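PDB 4MTN: transcription termination factor NusA from Planctomyces limnophilus, which probably takes part in both termination and antitermination of transcription, binding the core RNA polymerase and the nascent RNA. Local coordinates for residues 33-38 with 46-51; 111-116 with 127-132; 155-160 with 169-174; 273-278 with 346-351; 280-285 with 313-318. One frame throughout, in Å; residues are numbered along the deposited sequence.

Interaction 1: 33-38 with 46-51; sequences AILSAA and EVIEVH
Ile34, Leu35 and Ala38 of helix 23-42 pack on Ile48 and Val50 of strand 48-52, an apolar helix-on-sheet contact in the N-terminal domain of NusA. No hydrogen bond crosses it. The helix runs roughly antiparallel to the strand, at 150° between their directions, with the short axes 8.2 Å apart. Val50 faces the helix and divides its two methyls between neighbouring residues. CG1, set between its own backbone N and carbonyl carbon (chi1 54°), meets Leu35 CB at 3.6 Å, while CG2 lies 3.8 Å from Ile34 CG2, the two side chains crossing at about a right angle. With Leu35 CG anti to the backbone N (chi1 -179°), CD1 lies over the strand, 3.7 Å from Ile48 CG2. The same Ile48 methyl also touches Ala38, at 3.9 Å from its CB, and Ile48 CD1 meets the Ala38 carbonyl. Ile48 thus straddles Ala38, CG2 on its methyl and CD1 on its carbonyl oxygen. Glu49, between the two apolar strand residues, turns its CB to the other side, giving the alternation of an amphipathic edge strand. Beyond the pair, Ile34 also packs on Val61 of strand 59-63 and on Ile76 of helix 70-78. A helix packed across one face of a small antiparallel sheet (48-52, 59-63, 66-67) makes this a two-layer alpha-beta arrangement within the NusA N-terminal domain.

Interaction 2: 111-116 with 127-132; sequences QIVSGT and VNIGKA
Thr116 and Asn128 exchange two backbone hydrogen bonds as an antiparallel hydrogen-bonded pair: Thr116 N to Asn128 O at 2.9 Å and Asn128 N to Thr116 O at 2.7 Å. Next to it the CA atoms come closest, Gly115 CA and Ile129 CA at 4.1 Å; a CB on Gly115 would head into Asn128 O and Val127 CG1. Ile129 has CG1 lying between its backbone N and carbonyl carbon (chi1 62°), which leaves CG2 to cover the Ser114 carbonyl and to meet Val113 CG1 at 3.6 Å. Val127 and Val113 also touch Ile153 and Val157 of strand 152-162. This is the first hairpin, strands 112-120 and 124-128, of the S1 domain, an OB-type fold. The other side is looser. Thr116 and Asn128 lie side by side there, pointing the same way, but Thr116 OG1 and Asn128 ND2 stay 4.2 Å apart. Asn128 instead turns OD1 back to Gly130 N, 2.8 Å away, with the donor well above the carbonyl plane: an Asx turn leading the chain off the strand into exposed Gly130. An alanine here would remove that acceptor, so Gly130 N would probably lose its partner and the turn its hold. Lys131, just beyond, lies against Glu104 and Tyr105 of helix 87-105.

Interaction 3: 155-160 with 169-174; sequences AVVLEV and VVLSRA
Val156 and Ser172 pair through two backbone hydrogen bonds in the antiparallel hairpin of strands 152-162 and 167-172, part of the OB-type S1 domain, and a classic beta bulge follows. Val156 N reaches Ser172 O at 3.1 Å, and Ser172 N returns to Val156 O. Further along, Leu158 and Glu159 both face Val170: Leu158 N gives a bond of 2.7 Å to Val170 O, and Glu159 N adds a weak one of 3.5 Å to the same oxygen. Val170 N then answers Glu159 O. Leu158, first of the two bulge residues, has near-helical backbone angles (phi -79°, psi -49°), and the register shifts by one. Val157 spreads its methyls over two partners, CG1 at 4.1 Å from Val169 CG1 and CG2 at 4.0 Å from Leu171 CD2, on the side where Ala134 and Tyr105 also touch Val169. On the opposite face Glu159, its CG between backbone N and carbonyl carbon (chi1 68°), lies beside Val170, with CG 4.0 Å from Val170 CB. At the end of the hairpin the Arg173 chain folds over Ala155, CG lying 3.7 Å from Ala155 CB. Around them, Ser172 OG is hydrogen-bonded to Glu140 OE1, and Phe178 of helix 176-186 touches Val156. Arg173 NH2 makes a salt bridge to Glu145 OE2, and NH1 is hydrogen-bonded to the carbonyl oxygen of Arg154.

Interaction 4: 273-278 with 346-351; sequences CPMLGR and QGFLSF
Gly347, at a positive phi of 106° in the Schellman motif that ends helix 337-345, brings its CA within 5.7 Å of Cys273 CA, where the tight turn to Arg278 closes with a G1 beta bulge. Cys273 SG lies over Gly347 CA at 3.8 Å, a place where any CB on Gly347 would collide with the sulfur. The Phe348 ring is gripped from two directions. Leu276 comes over one face, its CG 4.1 Å from the ring centroid and 28° off the normal, and its CD2 reaches the rim at CE1. Met275, a selenomethionine, lies at the edge instead: SE is near the ring plane, 5.3 Å from the centroid, a Met-aromatic contact. Its chain bends at the last torsion (chi3 55°), turning CE back to Phe348 CZ at 3.5 Å. The same SE also meets Gln346 CG at 3.5 Å, so the chain is wedged between ring and glutamine. One water joins the backbones, accepting from Met275 N and donating to Gln346 O at 2.7 Å. Arg278 stretches past Leu276, whose CD1 lies over one face of its guanidinium, offset toward the rim, and makes a salt bridge through NH2 to Asp353. With no direct hydrogen bond between the segments, the union of sheet turn and helix-hairpin-helix region rests mainly on apolar contacts and the selenium-aromatic one, selenium standing in for methionine sulfur, supplemented by one water and the Arg278-Asp353 salt bridge.

Interaction 5: 280-285 with 313-318; sequences LVLVRD and MTREEL
The Arg315 guanidinium meets Leu282 at its edge: Leu282 CD1 lies in the plane of the group, 3.3 Å from NH1, with Arg315 CD close behind. The other flat group, the Asp285 carboxylate, touches a methyl, OD1 being 3.8 Å from Thr314 CG2. The backbones pair in parallel at Leu282 and Met313. Met313 N donates to Val281 O at 3.1 Å, and Val283 N donates to Met313 O at 2.8 Å, so Met313 bridges the residues before and after Leu282. Leu282 forks at its tip: CD1 goes to the arginine, while CD2 rests 3.7 Å from Leu318 CD2, the two leucines crossing at about a right angle. Leu280 and Leu318 reach toward each other tip to tip, and the selenium of selenomethionine Met313 lies against Leu280. Thr314 precedes the turn that leads into helix 316-330. Its OG1, placed between backbone N and carbonyl carbon (chi1 73°), accepts from Glu317 N at 3.2 Å, and Thr314 N in turn donates a weak bond to Glu317 OE2, a capping box. The same torsion sends CG2 to the Val283 carbonyl. With an alanine in place of Thr314, Glu317 N would probably be left without its side-chain acceptor and a gap would open beside Val283 O and Asp285. Asp285 and Glu316, both exposed, bring like charges near each other (OD2 to OE1 4.6 Å) without contact. A parallel strand pair linked through helices 285-292 and 297-306, with an antiparallel neighbour at 269-273, is the pattern of a type II KH domain, consistent with the second KH unit of NusA.

In the fold
The five contacts follow an elongated chain. Interaction 1, in the N-terminal domain, is about 73 Å from interaction 5, centre to centre, and on the other side of the chain's centre. Interactions 2 and 3 belong to one S1 sheet: their centres are 10 Å apart, and strands 112-120 and 152-162 run side by side, with Val113 N 2.6 Å from Ala155 O, a probable hydrogen bond. Interactions 4 and 5 are 15 Å apart between centres; interaction 4 uses the turn before strand 278-282, interaction 5 its far end. They meet where Leu349 CD1 packs on Met313 SE, and interaction 5 is nested within the loop that interaction 4 closes. S1 and KH domains commonly bind RNA, but no nucleic acid accompanies the chain here.

Interaction 1: 33-38 with 46-51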
# COMPACT_ATOMS: atom_id res chain seq x y z
N ALA A 33 -4.87 25.05 27.46
CA ALA A 33 -5.21 24.81 28.86
C ALA A 33 -5.97 26.01 29.43
O ALA A 33 -6.94 25.85 30.17
CB ALA A 33 -3.96 24.54 29.67
N ILE A 34 -5.51 27.21 29.07
CA ILE A 34 -6.19 28.44 29.47
C ILE A 34 -7.56 28.52 28.80
O ILE A 34 -8.54 28.92 29.41
CB ILE A 34 -5.36 29.69 29.11
CG1 ILE A 34 -4.05 29.70 29.92
CG2 ILE A 34 -6.15 30.96 29.37
CD1 ILE A 34 -3.16 30.88 29.60
N LEU A 35 -7.60 28.13 27.53
CA LEU A 35 -8.83 28.15 26.75
C LEU A 35 -9.89 27.24 27.35
O LEU A 35 -11.05 27.62 27.47
CB LEU A 35 -8.55 27.75 25.30
CG LEU A 35 -9.72 27.74 24.33
CD1 LEU A 35 -10.50 29.05 24.40
CD2 LEU A 35 -9.23 27.49 22.91
N SER A 36 -9.48 26.03 27.73
CA SER A 36 -10.39 25.08 28.36
C SER A 36 -10.88 25.60 29.70
O SER A 36 -12.04 25.40 30.07
CB SER A 36 -9.71 23.72 28.53
OG SER A 36 -9.45 23.12 27.28
N ALA A 37 -10.00 26.28 30.42
CA ALA A 37 -10.35 26.88 31.70
C ALA A 37 -11.32 28.04 31.50
O ALA A 37 -12.17 28.31 32.35
CB ALA A 37 -9.10 27.34 32.43
N ALA A 38 -11.18 28.72 30.37
CA ALA A 38 -12.05 29.84 30.03
C ALA A 38 -13.41 29.34 29.55
O ALA A 38 -14.43 29.98 29.81
CB ALA A 38 -11.40 30.73 28.98
N GLU A 46 -20.36 32.06 24.53
CA GLU A 46 -19.49 33.07 23.94
C GLU A 46 -18.29 32.45 23.22
O GLU A 46 -17.73 31.46 23.68
CB GLU A 46 -19.00 34.04 25.02
N VAL A 47 -17.92 33.05 22.10
CA VAL A 47 -16.73 32.63 21.36
C VAL A 47 -15.48 33.06 22.11
O VAL A 47 -15.30 34.23 22.43
CB VAL A 47 -16.70 33.22 19.93
CG1 VAL A 47 -15.43 32.80 19.21
CG2 VAL A 47 -17.94 32.79 19.15
N ILE A 48 -14.60 32.10 22.39
CA ILE A 48 -13.41 32.38 23.19
C ILE A 48 -12.13 32.09 22.41
O ILE A 48 -12.00 31.06 21.75
CB ILE A 48 -13.40 31.55 24.49
CG1 ILE A 48 -14.77 31.60 25.17
CG2 ILE A 48 -12.31 32.06 25.43
CD1 ILE A 48 -14.84 30.80 26.45
N GLU A 49 -11.18 33.02 22.49
CA GLU A 49 -9.87 32.85 21.88
C GLU A 49 -8.78 33.30 22.85
O GLU A 49 -8.97 34.25 23.61
CB GLU A 49 -9.78 33.62 20.56
CG GLU A 49 -10.09 35.11 20.69
CD GLU A 49 -10.06 35.82 19.35
OE1 GLU A 49 -9.89 35.14 18.32
OE2 GLU A 49 -10.21 37.06 19.33
N VAL A 50 -7.65 32.61 22.82
CA VAL A 50 -6.56 32.90 23.74
C VAL A 50 -5.22 32.98 23.02
O VAL A 50 -4.92 32.16 22.15
CB VAL A 50 -6.49 31.85 24.87
CG1 VAL A 50 -6.40 30.45 24.29
CG2 VAL A 50 -5.32 32.12 25.81
N HIS A 51 -4.42 33.98 23.37
CA HIS A 51 -3.09 34.13 22.81
C HIS A 51 -2.08 34.53 23.88
O HIS A 51 -2.35 35.40 24.71
CB HIS A 51 -3.08 35.17 21.68
CG HIS A 51 -1.71 35.57 21.24
ND1 HIS A 51 -0.83 34.68 20.65
CD2 HIS A 51 -1.05 36.75 21.31
CE1 HIS A 51 0.30 35.30 20.37
NE2 HIS A 51 0.19 36.56 20.76

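Interaction 2: 111-116 with 127-132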
# COMPACT_ATOMS: atom_id res chain seq x y z
N GLN A 111 7.74 8.15 1.72
CA GLN A 111 9.11 8.67 1.75
C GLN A 111 9.97 7.97 2.79
O GLN A 111 9.50 7.59 3.86
CB GLN A 111 9.10 10.18 2.02
CG GLN A 111 8.47 10.99 0.91
CD GLN A 111 9.24 10.89 -0.39
OE1 GLN A 111 10.47 10.84 -0.40
NE2 GLN A 111 8.51 10.84 -1.51
N ILE A 112 11.25 7.82 2.47
CA ILE A 112 12.20 7.16 3.36
C ILE A 112 12.47 7.99 4.61
O ILE A 112 12.74 9.19 4.53
CB ILE A 112 13.55 6.88 2.65
CG1 ILE A 112 13.40 5.71 1.68
CG2 ILE A 112 14.64 6.58 3.66
CD1 ILE A 112 14.71 5.30 1.03
N VAL A 113 12.37 7.34 5.77
CA VAL A 113 12.72 7.96 7.04
C VAL A 113 13.69 7.03 7.77
O VAL A 113 13.57 5.81 7.68
CB VAL A 113 11.46 8.23 7.90
CG1 VAL A 113 11.84 8.72 9.29
CG2 VAL A 113 10.56 9.24 7.21
N SER A 114 14.66 7.61 8.47
CA SER A 114 15.66 6.82 9.18
C SER A 114 15.54 6.97 10.69
O SER A 114 15.03 7.98 11.18
CB SER A 114 17.06 7.20 8.71
OG SER A 114 18.05 6.47 9.43
N GLY A 115 16.02 5.97 11.42
CA GLY A 115 15.99 6.00 12.87
C GLY A 115 16.77 4.86 13.49
O GLY A 115 17.49 4.14 12.80
N THR A 116 16.63 4.69 14.80
CA THR A 116 17.30 3.62 15.51
C THR A 116 16.30 2.68 16.18
O THR A 116 15.30 3.13 16.74
CB THR A 116 18.27 4.17 16.58
OG1 THR A 116 17.56 5.04 17.47
CG2 THR A 116 19.41 4.93 15.92
N VAL A 127 10.94 1.97 16.25
CA VAL A 127 12.07 2.73 15.72
C VAL A 127 12.02 4.19 16.16
O VAL A 127 10.99 4.85 16.00
CB VAL A 127 12.11 2.66 14.18
CG1 VAL A 127 13.30 3.45 13.64
CG2 VAL A 127 12.16 1.21 13.71
N ASN A 128 13.12 4.69 16.70
CA ASN A 128 13.20 6.08 17.12
C ASN A 128 13.79 6.97 16.04
O ASN A 128 14.98 6.89 15.74
CB ASN A 128 14.02 6.20 18.41
CG ASN A 128 14.21 7.64 18.84
OD1 ASN A 128 13.34 8.49 18.62
ND2 ASN A 128 15.34 7.93 19.47
N ILE A 129 12.95 7.83 15.48
CA ILE A 129 13.39 8.77 14.45
C ILE A 129 13.74 10.12 15.10
O ILE A 129 14.04 11.09 14.41
CB ILE A 129 12.32 8.94 13.37
CG1 ILE A 129 11.03 9.51 13.96
CG2 ILE A 129 12.04 7.60 12.70
CD1 ILE A 129 9.80 9.28 13.10
N GLY A 130 13.67 10.14 16.42
CA GLY A 130 14.15 11.24 17.23
C GLY A 130 13.15 12.33 17.56
O GLY A 130 13.27 13.00 18.58
N LYS A 131 12.15 12.50 16.70
CA LYS A 131 11.01 13.34 17.04
C LYS A 131 9.98 12.54 17.83
O LYS A 131 9.41 13.02 18.81
CB LYS A 131 10.38 13.95 15.79
CG LYS A 131 11.20 15.06 15.17
CD LYS A 131 10.47 15.71 14.01
CE LYS A 131 11.22 16.93 13.50
NZ LYS A 131 11.33 17.99 14.54
N ALA A 132 9.75 11.31 17.38
CA ALA A 132 8.76 10.43 17.98
C ALA A 132 9.08 8.97 17.68
O ALA A 132 9.88 8.67 16.79
CB ALA A 132 7.36 10.77 17.48

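Interaction 3: 155-160 with 169-174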
# COMPACT_ATOMS: atom_id res chain seq x y z
N ALA A 155 13.16 3.13 6.47
CA ALA A 155 11.99 2.60 5.78
C ALA A 155 11.11 3.75 5.31
O ALA A 155 11.42 4.91 5.54
CB ALA A 155 11.22 1.66 6.70
N VAL A 156 10.00 3.41 4.67
CA VAL A 156 9.06 4.43 4.20
C VAL A 156 7.87 4.52 5.13
O VAL A 156 7.46 3.52 5.74
CB VAL A 156 8.57 4.14 2.76
CG1 VAL A 156 9.72 4.25 1.78
CG2 VAL A 156 7.90 2.78 2.67
N VAL A 157 7.31 5.72 5.27
CA VAL A 157 6.16 5.91 6.13
C VAL A 157 4.92 5.40 5.42
O VAL A 157 4.55 5.91 4.36
CB VAL A 157 5.97 7.39 6.51
CG1 VAL A 157 4.69 7.56 7.32
CG2 VAL A 157 7.17 7.90 7.28
N LEU A 158 4.28 4.39 6.01
CA LEU A 158 3.11 3.77 5.39
C LEU A 158 1.85 4.60 5.62
O LEU A 158 1.10 4.88 4.68
CB LEU A 158 2.91 2.36 5.93
CG LEU A 158 1.79 1.57 5.25
CD1 LEU A 158 2.06 1.47 3.76
CD2 LEU A 158 1.65 0.19 5.86
N GLU A 159 1.62 4.99 6.87
CA GLU A 159 0.47 5.82 7.21
C GLU A 159 0.71 6.57 8.51
O GLU A 159 1.54 6.18 9.32
CB GLU A 159 -0.79 4.96 7.32
CG GLU A 159 -0.80 4.01 8.49
CD GLU A 159 -2.15 3.35 8.70
OE1 GLU A 159 -3.06 3.60 7.87
OE2 GLU A 159 -2.31 2.60 9.68
N VAL A 160 -0.03 7.66 8.69
CA VAL A 160 0.07 8.45 9.91
C VAL A 160 -1.31 8.74 10.48
O VAL A 160 -2.14 9.37 9.82
CB VAL A 160 0.80 9.79 9.67
CG1 VAL A 160 0.95 10.56 10.97
CG2 VAL A 160 2.17 9.55 9.05
N VAL A 169 3.06 6.55 14.00
CA VAL A 169 3.72 6.51 12.70
C VAL A 169 4.07 5.08 12.32
O VAL A 169 4.93 4.45 12.95
CB VAL A 169 5.00 7.37 12.69
CG1 VAL A 169 5.61 7.38 11.29
CG2 VAL A 169 4.69 8.79 13.15
N VAL A 170 3.40 4.56 11.29
CA VAL A 170 3.63 3.19 10.83
C VAL A 170 4.59 3.17 9.65
O VAL A 170 4.37 3.86 8.65
CB VAL A 170 2.31 2.51 10.43
CG1 VAL A 170 2.56 1.09 9.95
CG2 VAL A 170 1.33 2.53 11.59
N LEU A 171 5.65 2.37 9.75
CA LEU A 171 6.61 2.28 8.65
C LEU A 171 6.43 1.00 7.85
O LEU A 171 5.67 0.11 8.24
CB LEU A 171 8.03 2.36 9.20
CG LEU A 171 8.29 3.43 10.26
CD1 LEU A 171 9.66 3.22 10.90
CD2 LEU A 171 8.18 4.82 9.67
N SER A 172 7.14 0.90 6.73
CA SER A 172 7.20 -0.34 5.96
C SER A 172 8.54 -0.49 5.24
O SER A 172 9.01 0.46 4.61
CB SER A 172 6.06 -0.39 4.95
OG SER A 172 6.07 -1.61 4.23
N ARG A 173 9.16 -1.66 5.34
CA ARG A 173 10.25 -1.98 4.42
C ARG A 173 9.75 -2.89 3.30
O ARG A 173 10.48 -3.19 2.36
CB ARG A 173 11.41 -2.64 5.16
CG ARG A 173 11.73 -2.02 6.51
CD ARG A 173 13.22 -1.77 6.67
NE ARG A 173 14.02 -2.86 6.11
CZ ARG A 173 15.28 -2.71 5.69
NH1 ARG A 173 15.86 -1.52 5.76
NH2 ARG A 173 15.94 -3.74 5.20
N ALA A 174 8.50 -3.34 3.42
CA ALA A 174 7.92 -4.28 2.47
C ALA A 174 7.13 -3.60 1.35
O ALA A 174 6.73 -4.25 0.38
CB ALA A 174 7.04 -5.28 3.20

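Interaction 4: 273-278 with 346-351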
# COMPACT_ATOMS: atom_id res chain seq x y z
N CYS A 273 -8.43 -9.78 -23.35
CA CYS A 273 -9.81 -10.12 -23.03
C CYS A 273 -10.39 -9.10 -22.05
O CYS A 273 -10.42 -9.33 -20.85
CB CYS A 273 -9.90 -11.53 -22.43
SG CYS A 273 -9.16 -12.83 -23.44
N PRO A 274 -10.86 -7.96 -22.59
CA PRO A 274 -11.34 -6.81 -21.80
C PRO A 274 -12.47 -7.16 -20.83
O PRO A 274 -12.53 -6.58 -19.74
CB PRO A 274 -11.84 -5.84 -22.88
CG PRO A 274 -11.08 -6.21 -24.11
CD PRO A 274 -10.93 -7.70 -24.04
N MSE A 275 -13.35 -8.08 -21.22
CA MSE A 275 -14.51 -8.42 -20.39
C MSE A 275 -14.11 -9.12 -19.10
O MSE A 275 -14.74 -8.94 -18.06
CB MSE A 275 -15.48 -9.30 -21.18
CG MSE A 275 -16.22 -8.55 -22.27
SE MSE A 275 -17.62 -9.62 -23.10
CE MSE A 275 -18.62 -10.11 -21.50
N LEU A 276 -13.06 -9.94 -19.16
CA LEU A 276 -12.55 -10.61 -17.97
C LEU A 276 -11.41 -9.83 -17.34
O LEU A 276 -10.89 -10.21 -16.29
CB LEU A 276 -12.09 -12.03 -18.31
CG LEU A 276 -13.18 -13.09 -18.39
CD1 LEU A 276 -12.60 -14.41 -18.87
CD2 LEU A 276 -13.86 -13.26 -17.04
N GLY A 277 -11.03 -8.72 -17.97
CA GLY A 277 -9.89 -7.94 -17.53
C GLY A 277 -8.64 -8.79 -17.53
O GLY A 277 -7.80 -8.69 -16.63
N ARG A 278 -8.51 -9.62 -18.55
CA ARG A 278 -7.47 -10.64 -18.60
C ARG A 278 -6.67 -10.59 -19.89
O ARG A 278 -7.23 -10.48 -20.98
CB ARG A 278 -8.09 -12.03 -18.42
CG ARG A 278 -7.16 -13.19 -18.69
CD ARG A 278 -7.92 -14.50 -18.74
NE ARG A 278 -8.68 -14.74 -17.51
CZ ARG A 278 -9.57 -15.71 -17.37
NH1 ARG A 278 -9.84 -16.53 -18.37
NH2 ARG A 278 -10.21 -15.86 -16.21
N GLN A 346 -14.67 -14.65 -26.66
CA GLN A 346 -14.37 -13.43 -25.91
C GLN A 346 -13.47 -13.69 -24.71
O GLN A 346 -13.17 -12.78 -23.94
CB GLN A 346 -15.67 -12.76 -25.46
CG GLN A 346 -15.58 -11.25 -25.40
CD GLN A 346 -15.47 -10.61 -26.77
OE1 GLN A 346 -15.90 -11.18 -27.77
NE2 GLN A 346 -14.88 -9.42 -26.82
N GLY A 347 -13.03 -14.94 -24.56
CA GLY A 347 -12.07 -15.29 -23.52
C GLY A 347 -12.62 -16.05 -22.33
O GLY A 347 -11.89 -16.35 -21.39
N PHE A 348 -13.91 -16.38 -22.37
CA PHE A 348 -14.53 -17.15 -21.30
C PHE A 348 -14.32 -18.64 -21.52
O PHE A 348 -14.76 -19.19 -22.53
CB PHE A 348 -16.02 -16.82 -21.19
CG PHE A 348 -16.29 -15.40 -20.80
CD1 PHE A 348 -16.42 -15.04 -19.47
CD2 PHE A 348 -16.43 -14.42 -21.77
CE1 PHE A 348 -16.68 -13.73 -19.12
CE2 PHE A 348 -16.68 -13.11 -21.42
CZ PHE A 348 -16.80 -12.76 -20.09
N LEU A 349 -13.66 -19.30 -20.57
CA LEU A 349 -13.33 -20.71 -20.71
C LEU A 349 -14.00 -21.57 -19.64
O LEU A 349 -14.85 -22.41 -19.96
CB LEU A 349 -11.81 -20.90 -20.66
CG LEU A 349 -11.03 -20.19 -21.77
CD1 LEU A 349 -9.53 -20.33 -21.56
CD2 LEU A 349 -11.44 -20.72 -23.14
N SER A 350 -13.63 -21.35 -18.39
CA SER A 350 -14.20 -22.11 -17.28
C SER A 350 -15.54 -21.53 -16.83
O SER A 350 -15.99 -20.51 -17.36
CB SER A 350 -13.22 -22.15 -16.11
OG SER A 350 -12.98 -20.85 -15.60
N PHE A 351 -16.16 -22.18 -15.85
CA PHE A 351 -17.42 -21.70 -15.30
C PHE A 351 -17.18 -20.56 -14.32
O PHE A 351 -18.08 -19.77 -14.03
CB PHE A 351 -18.19 -22.83 -14.62
CG PHE A 351 -18.85 -23.78 -15.58
CD1 PHE A 351 -20.10 -23.50 -16.10
CD2 PHE A 351 -18.22 -24.95 -15.97
CE1 PHE A 351 -20.71 -24.36 -16.99
CE2 PHE A 351 -18.83 -25.82 -16.85
CZ PHE A 351 -20.08 -25.53 -17.37
O HOH W 1 -13.18 -10.15 -23.38

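Interaction 5: 280-285 with 313-318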
# COMPACT_ATOMS: atom_id res chain seq x y z
N LEU A 280 -4.41 -12.83 -22.27
CA LEU A 280 -4.09 -14.22 -22.55
C LEU A 280 -2.75 -14.34 -23.27
O LEU A 280 -2.60 -13.91 -24.41
CB LEU A 280 -5.20 -14.87 -23.38
CG LEU A 280 -5.18 -16.39 -23.50
CD1 LEU A 280 -5.24 -17.03 -22.12
CD2 LEU A 280 -6.32 -16.87 -24.37
N VAL A 281 -1.78 -14.93 -22.58
CA VAL A 281 -0.42 -15.05 -23.12
C VAL A 281 -0.12 -16.48 -23.58
O VAL A 281 -0.18 -17.42 -22.79
CB VAL A 281 0.63 -14.62 -22.08
CG1 VAL A 281 2.02 -14.98 -22.54
CG2 VAL A 281 0.52 -13.12 -21.81
N LEU A 282 0.20 -16.62 -24.86
CA LEU A 282 0.53 -17.92 -25.43
C LEU A 282 2.03 -18.20 -25.38
O LEU A 282 2.83 -17.40 -25.86
CB LEU A 282 0.02 -18.02 -26.87
CG LEU A 282 -1.51 -18.05 -27.01
CD1 LEU A 282 -1.91 -18.12 -28.47
CD2 LEU A 282 -2.08 -19.23 -26.23
N VAL A 283 2.39 -19.33 -24.80
CA VAL A 283 3.79 -19.67 -24.56
C VAL A 283 4.07 -21.13 -24.90
O VAL A 283 3.31 -22.02 -24.53
CB VAL A 283 4.17 -19.39 -23.08
CG1 VAL A 283 5.42 -20.14 -22.69
CG2 VAL A 283 4.35 -17.89 -22.86
N ARG A 284 5.17 -21.38 -25.61
CA ARG A 284 5.56 -22.73 -26.00
C ARG A 284 5.92 -23.58 -24.79
O ARG A 284 6.23 -23.06 -23.72
CB ARG A 284 6.73 -22.68 -26.99
CG ARG A 284 7.87 -21.78 -26.54
CD ARG A 284 8.96 -21.69 -27.60
NE ARG A 284 10.03 -20.78 -27.21
CZ ARG A 284 11.06 -20.46 -27.98
NH1 ARG A 284 11.18 -20.99 -29.19
NH2 ARG A 284 11.99 -19.62 -27.53
N ASP A 285 5.87 -24.90 -24.97
CA ASP A 285 6.01 -25.86 -23.87
C ASP A 285 7.28 -25.68 -23.03
O ASP A 285 7.22 -25.70 -21.81
CB ASP A 285 5.97 -27.28 -24.42
CG ASP A 285 4.70 -27.57 -25.21
OD1 ASP A 285 3.67 -27.90 -24.59
OD2 ASP A 285 4.74 -27.45 -26.45
N MSE A 313 -0.83 -20.03 -21.23
CA MSE A 313 -1.14 -21.34 -21.80
C MSE A 313 -0.32 -21.57 -23.07
O MSE A 313 0.29 -20.64 -23.60
CB MSE A 313 -2.63 -21.46 -22.12
CG MSE A 313 -3.56 -21.21 -20.95
SE MSE A 313 -5.43 -21.24 -21.50
CE MSE A 313 -5.55 -23.10 -22.05
N THR A 314 -0.31 -22.81 -23.55
CA THR A 314 0.25 -23.10 -24.86
C THR A 314 -0.86 -22.93 -25.89
O THR A 314 -2.00 -22.66 -25.53
CB THR A 314 0.85 -24.51 -24.94
OG1 THR A 314 -0.21 -25.48 -24.99
CG2 THR A 314 1.73 -24.80 -23.74
N ARG A 315 -0.52 -23.10 -27.16
CA ARG A 315 -1.52 -22.97 -28.22
C ARG A 315 -2.38 -24.23 -28.31
O ARG A 315 -3.58 -24.16 -28.54
CB ARG A 315 -0.86 -22.68 -29.57
CG ARG A 315 -1.85 -22.41 -30.69
CD ARG A 315 -2.63 -21.12 -30.44
NE ARG A 315 -3.84 -21.05 -31.24
CZ ARG A 315 -4.64 -19.98 -31.31
NH1 ARG A 315 -4.34 -18.89 -30.62
NH2 ARG A 315 -5.73 -20.01 -32.06
N GLU A 316 -1.74 -25.38 -28.13
CA GLU A 316 -2.42 -26.67 -28.24
C GLU A 316 -3.44 -26.87 -27.13
O GLU A 316 -4.55 -27.34 -27.37
CB GLU A 316 -1.40 -27.81 -28.22
CG GLU A 316 -0.58 -27.94 -29.50
CD GLU A 316 0.48 -26.87 -29.63
OE1 GLU A 316 0.83 -26.24 -28.60
OE2 GLU A 316 0.97 -26.64 -30.76
N GLU A 317 -3.07 -26.50 -25.91
CA GLU A 317 -3.97 -26.66 -24.77
C GLU A 317 -5.02 -25.56 -24.74
O GLU A 317 -6.02 -25.67 -24.03
CB GLU A 317 -3.18 -26.68 -23.45
CG GLU A 317 -2.68 -25.33 -22.99
CD GLU A 317 -1.76 -25.44 -21.79
OE1 GLU A 317 -1.17 -26.52 -21.59
OE2 GLU A 317 -1.62 -24.45 -21.05
N LEU A 318 -4.80 -24.51 -25.53
CA LEU A 318 -5.81 -23.47 -25.69
C LEU A 318 -6.91 -23.96 -26.63
O LEU A 318 -8.10 -23.79 -26.34
CB LEU A 318 -5.20 -22.18 -26.24
CG LEU A 318 -6.21 -21.08 -26.57
CD1 LEU A 318 -6.95 -20.63 -25.32
CD2 LEU A 318 -5.54 -19.91 -27.26